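Long-range contacts in nucleoporin NUP145N (Chaetomium thermophilum, PDB 5HB6), which probably serves as a component of the nuclear pore complex, here represented by its autoproteolytic domain of peptidase family S59: residues Y4-T9 with D52-I57; V29-V34 with I59-S64. The protein carries 1 engineered substitution. All coordinates share one frame; numbering follows the deposited sequence. Where two conformers were deposited one is given.

Contact 1 of 2, residues Y4-T9 with D52-I57; sequences YWMSPT and DLFGTI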
# COMPACT_ATOMS: atom_id res chain seq x y z
N TYR A 4 11.26 -6.69 0.33
CA TYR A 4 9.93 -6.70 -0.24
C TYR A 4 9.37 -8.11 -0.27
O TYR A 4 10.11 -9.09 -0.33
CB TYR A 4 9.98 -6.23 -1.68
CG TYR A 4 10.02 -4.75 -1.99
CD1 TYR A 4 8.84 -4.05 -2.19
CD2 TYR A 4 11.23 -4.07 -2.17
CE1 TYR A 4 8.85 -2.73 -2.55
CE2 TYR A 4 11.25 -2.74 -2.53
CZ TYR A 4 10.06 -2.08 -2.73
OH TYR A 4 10.03 -0.75 -3.08
N TRP A 5 8.04 -8.21 -0.25
CA TRP A 5 7.36 -9.49 -0.42
C TRP A 5 6.00 -9.21 -1.07
O TRP A 5 5.50 -8.08 -1.06
CB TRP A 5 7.20 -10.22 0.92
CG TRP A 5 6.60 -9.35 1.97
CD1 TRP A 5 7.27 -8.54 2.86
CD2 TRP A 5 5.22 -9.16 2.22
NE1 TRP A 5 6.37 -7.88 3.65
CE2 TRP A 5 5.10 -8.26 3.29
CE3 TRP A 5 4.06 -9.70 1.66
CZ2 TRP A 5 3.87 -7.85 3.80
CZ3 TRP A 5 2.83 -9.30 2.17
CH2 TRP A 5 2.74 -8.38 3.23
N MET A 6 5.39 -10.26 -1.60
CA MET A 6 4.01 -10.19 -2.06
C MET A 6 3.25 -11.43 -1.60
O MET A 6 3.83 -12.49 -1.40
CB MET A 6 3.90 -10.01 -3.58
CG MET A 6 4.31 -11.21 -4.42
SD MET A 6 4.24 -11.02 -6.22
CE MET A 6 5.77 -10.12 -6.50
N SER A 7 1.94 -11.27 -1.49
CA SER A 7 1.04 -12.36 -1.11
C SER A 7 -0.24 -12.21 -1.92
O SER A 7 -0.79 -11.12 -1.99
CB SER A 7 0.71 -12.26 0.38
OG SER A 7 -0.10 -13.35 0.78
N PRO A 8 -0.72 -13.26 -2.57
CA PRO A 8 -0.05 -14.53 -2.86
C PRO A 8 1.33 -14.30 -3.48
O PRO A 8 1.58 -13.24 -4.06
CB PRO A 8 -0.98 -15.20 -3.88
CG PRO A 8 -2.31 -14.58 -3.66
CD PRO A 8 -2.00 -13.15 -3.29
N THR A 9 2.23 -15.26 -3.27
CA THR A 9 3.58 -15.11 -3.77
C THR A 9 3.58 -15.12 -5.29
O THR A 9 2.66 -15.64 -5.94
CB THR A 9 4.48 -16.23 -3.26
OG1 THR A 9 4.03 -17.49 -3.79
CG2 THR A 9 4.51 -16.27 -1.74
N ASP A 52 9.62 -8.03 -11.92
CA ASP A 52 10.05 -6.64 -11.96
C ASP A 52 8.91 -5.78 -11.46
O ASP A 52 8.45 -4.85 -12.11
CB ASP A 52 10.51 -6.23 -13.35
CG ASP A 52 11.26 -4.92 -13.35
OD1 ASP A 52 11.81 -4.57 -12.28
OD2 ASP A 52 11.29 -4.24 -14.40
N LEU A 53 8.45 -6.12 -10.26
CA LEU A 53 7.38 -5.42 -9.58
C LEU A 53 7.92 -4.58 -8.43
O LEU A 53 7.68 -3.36 -8.38
CB LEU A 53 6.37 -6.44 -9.04
CG LEU A 53 5.00 -5.94 -8.60
CD1 LEU A 53 3.95 -7.05 -8.79
CD2 LEU A 53 5.05 -5.49 -7.17
N PHE A 54 8.67 -5.19 -7.53
CA PHE A 54 9.18 -4.50 -6.35
C PHE A 54 10.12 -3.38 -6.79
O PHE A 54 11.07 -3.61 -7.53
CB PHE A 54 9.98 -5.47 -5.47
CG PHE A 54 9.21 -6.66 -4.96
CD1 PHE A 54 7.88 -6.58 -4.54
CD2 PHE A 54 9.86 -7.87 -4.85
CE1 PHE A 54 7.25 -7.69 -4.07
CE2 PHE A 54 9.23 -8.97 -4.35
CZ PHE A 54 7.92 -8.89 -3.96
N GLY A 55 9.87 -2.17 -6.29
CA GLY A 55 10.74 -1.06 -6.59
C GLY A 55 10.61 -0.51 -7.99
O GLY A 55 11.33 0.44 -8.33
N THR A 56 9.70 -1.04 -8.79
CA THR A 56 9.53 -0.66 -10.19
C THR A 56 8.08 -0.27 -10.43
O THR A 56 7.80 0.81 -10.95
CB THR A 56 9.94 -1.83 -11.08
OG1 THR A 56 11.34 -2.09 -10.89
CG2 THR A 56 9.69 -1.53 -12.53
N ILE A 57 7.15 -1.18 -10.11
CA ILE A 57 5.72 -0.89 -10.15
C ILE A 57 5.22 -0.37 -8.81
O ILE A 57 4.56 0.67 -8.73
CB ILE A 57 4.94 -2.15 -10.59
CG1 ILE A 57 5.31 -2.56 -12.03
CG2 ILE A 57 3.44 -1.92 -10.49
CD1 ILE A 57 4.60 -3.81 -12.54
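Leu53 meets the strand 4-7 through the far end of Met6, whose CE loosely touches Leu53 CD1 in the conformer given, an apolar touch between two buried side chains. The carbonyl of Leu53 meanwhile accepts the backbone N-H groups of both Thr56 and Ile57, which curls the loop into a compact turn. Phe54 carries most of the contact. Its ring extends toward the strand and lies along the side chain of Tyr4. The planes are only 18° apart, but the rings are slid so far, with centroids 5.1 Å apart, that each mainly covers the other's CB. Tyr4 CB stands over the Phe54 face, 3.5 Å from the ring centroid, and Phe54 CB returns the CH-pi contact at 3.7 Å from the Tyr4 centroid. Phe54 CZ reaches the strand, 3.5 Å from Trp5 C and 3.5 Å from Met6 CE, a methyl brought there by the bend at chi3 (79°). Gly55, with a positive phi of 74°, lets the chain turn beside the phenol end, its N 3.5 Å from Tyr4 OH. That hydroxyl is hydrogen-bonded to Leu60 N, so tyrosine suits a place needing both a flat surface and a polar end. With only a methyl at this position, as in an alanine, Phe54 CB would probably lose its aromatic cover and Leu60 N its hydroxyl partner. Strand 4-7 is an outermost strand of the antiparallel sheet of the S59 autopeptidase domain, paired with strand 28-31; Leu53 and Phe54 also rest on Val29 of that neighbour, so the loop leading into strand 58-61 packs across both.

Contact 2 of 2, residues V29-V34 with I59-S64; sequences VGRENV and ILEPRS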
# COMPACT_ATOMS: atom_id res chain seq x y z
N VAL A 29 1.34 -6.22 -1.41
CA VAL A 29 2.76 -5.98 -1.57
C VAL A 29 3.24 -5.26 -0.34
O VAL A 29 2.66 -4.25 0.05
CB VAL A 29 3.07 -5.17 -2.84
CG1 VAL A 29 4.58 -4.86 -2.94
CG2 VAL A 29 2.61 -5.94 -4.07
N GLY A 30 4.27 -5.81 0.30
CA GLY A 30 4.79 -5.22 1.52
C GLY A 30 6.30 -5.09 1.47
O GLY A 30 6.97 -5.64 0.59
N ARG A 31 6.82 -4.36 2.44
CA ARG A 31 8.26 -4.27 2.62
C ARG A 31 8.55 -4.17 4.10
O ARG A 31 7.96 -3.35 4.80
CB ARG A 31 8.88 -3.11 1.85
CG ARG A 31 10.40 -3.08 1.89
CD ARG A 31 10.94 -1.93 1.07
NE ARG A 31 12.37 -2.08 0.87
CZ ARG A 31 13.14 -1.24 0.19
NH1 ARG A 31 12.64 -0.13 -0.32
NH2 ARG A 31 14.43 -1.51 0.06
N GLU A 32 9.45 -5.02 4.58
CA GLU A 32 9.86 -4.96 5.97
C GLU A 32 10.34 -3.56 6.33
O GLU A 32 11.02 -2.90 5.55
CB GLU A 32 11.02 -5.94 6.19
CG GLU A 32 10.69 -7.38 5.90
CD GLU A 32 11.90 -8.29 5.98
OE1 GLU A 32 11.70 -9.51 6.17
OE2 GLU A 32 13.05 -7.81 5.84
N ASN A 33 9.92 -3.11 7.51
CA ASN A 33 10.31 -1.82 8.05
C ASN A 33 9.66 -0.66 7.33
O ASN A 33 10.01 0.50 7.57
CB ASN A 33 11.84 -1.66 8.13
CG ASN A 33 12.47 -2.76 8.90
OD1 ASN A 33 12.11 -2.99 10.05
ND2 ASN A 33 13.33 -3.51 8.25
N VAL A 34 8.68 -0.93 6.46
CA VAL A 34 7.97 0.14 5.76
C VAL A 34 6.47 0.01 5.94
O VAL A 34 5.81 0.93 6.42
CB VAL A 34 8.34 0.23 4.27
CG1 VAL A 34 7.49 1.31 3.56
CG2 VAL A 34 9.83 0.46 4.09
N ILE A 59 6.52 0.88 -5.17
CA ILE A 59 7.71 1.37 -4.48
C ILE A 59 7.31 1.68 -3.06
O ILE A 59 6.42 2.51 -2.83
CB ILE A 59 8.32 2.62 -5.14
CG1 ILE A 59 8.74 2.31 -6.57
CG2 ILE A 59 9.54 3.06 -4.39
CD1 ILE A 59 7.69 2.53 -7.57
N LEU A 60 7.99 1.03 -2.11
CA LEU A 60 7.75 1.22 -0.69
C LEU A 60 9.05 1.70 -0.05
O LEU A 60 10.03 0.97 0.01
CB LEU A 60 7.29 -0.10 -0.06
CG LEU A 60 5.88 -0.50 -0.48
CD1 LEU A 60 5.54 -1.91 -0.05
CD2 LEU A 60 4.86 0.44 0.12
N GLU A 61 9.04 2.93 0.43
CA GLU A 61 10.10 3.46 1.26
C GLU A 61 9.45 4.07 2.49
O GLU A 61 8.23 4.29 2.49
CB GLU A 61 10.94 4.52 0.51
CG GLU A 61 11.63 3.93 -0.72
CD GLU A 61 12.43 4.95 -1.51
OE1 GLU A 61 12.19 6.16 -1.33
OE2 GLU A 61 13.29 4.53 -2.30
N PRO A 62 10.20 4.30 3.56
CA PRO A 62 9.55 4.75 4.80
C PRO A 62 8.63 5.93 4.55
O PRO A 62 9.00 6.94 3.96
CB PRO A 62 10.72 5.10 5.71
CG PRO A 62 11.79 4.15 5.28
CD PRO A 62 11.66 4.15 3.76
N ARG A 63 7.37 5.76 4.96
CA ARG A 63 6.35 6.79 4.88
C ARG A 63 5.95 7.12 3.45
O ARG A 63 5.37 8.18 3.20
CB ARG A 63 6.76 8.04 5.65
CG ARG A 63 7.12 7.71 7.11
CD ARG A 63 7.48 8.95 7.92
NE ARG A 63 6.33 9.85 7.94
CZ ARG A 63 6.39 11.17 8.04
NH1 ARG A 63 7.55 11.78 8.15
NH2 ARG A 63 5.29 11.88 8.00
N SER A 64 6.19 6.21 2.52
CA SER A 64 5.99 6.50 1.10
C SER A 64 5.60 5.24 0.34
O SER A 64 6.42 4.34 0.16
CB SER A 64 7.28 7.07 0.55
OG SER A 64 7.15 7.42 -0.80
O HOH W 1 14.12 1.76 -2.43
O HOH W 2 6.68 3.61 6.56
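Arg31 and Leu60 meet twice, once through carbon and once through a hydrogen bond. Arg31 NH1 gives its N-H to Leu60 O at 2.9 Å, with an N-H...O angle of 164°. The carbonyl oxygen sits at the edge of the guanidinium, nearly in its plane, and the donor approaches it almost in line with the C=O bond. With CG anti to the backbone N (chi1 -174°) and the chain extended out to NE, the arginine reaches over to this carbonyl. Nearer the backbone, the two CB atoms are 3.9 Å apart. Leu60, buried, pushes CD1 against the main chain of strand 28-31, 3.6 Å from Gly30 C; Val29 CG1 flanks the same methyl. Val34, also buried, splits its branches: CG1 packs on Leu60 CB and comes within 3.3 Å of Glu61 O, while CG2 faces the Pro62 ring.

Farther out, the type II turn from Glu61 to Ser64 joins strands 58-61 and 64-67 into a beta hairpin, closed by backbone bonds from Glu61 N to Ser64 O and from Ser64 N to Glu61 O. It sets Pro62 beside Val34, the proline's fixed phi suiting its place in the turn. Val34 is positioned in turn by its own N-H, which bonds back to Arg31 O. Two waters bridge the segments: one accepts from Arg31 NH1 and, in the conformer given, donates to Glu61 OE2; the other donates to Val34 O and accepts from Arg63 N. NE and NH1 of Arg31 each have a carbonyl partner, Gly2 O and Leu60 O, which limits the rotation of the group.

Charge is used sparingly here. The direct polar grip is on a main-chain carbonyl, and it therefore depends on the path of strand 58-61 more than on the identity of residue 60.

Both contacts lay the 52-64 region of the chain against the same end of the six-stranded sheet, contact 1 on its edge strand 4-7 and contact 2 on the adjacent strand 28-31. Each is partly buried, though contact 2 lies closer to the middle of the chain, at about 8 Å between centres against 11 Å. Contact 1 relies on aromatic and thioether surfaces; contact 2 combines aliphatic packing with a charged side chain, a main-chain carbonyl and bridging water near its exposed turn. They join directly: Trp5 N probably bonds to Gly30 O between the strands, and Tyr4 CE2 packs 3.6 Å from Arg31 CZ.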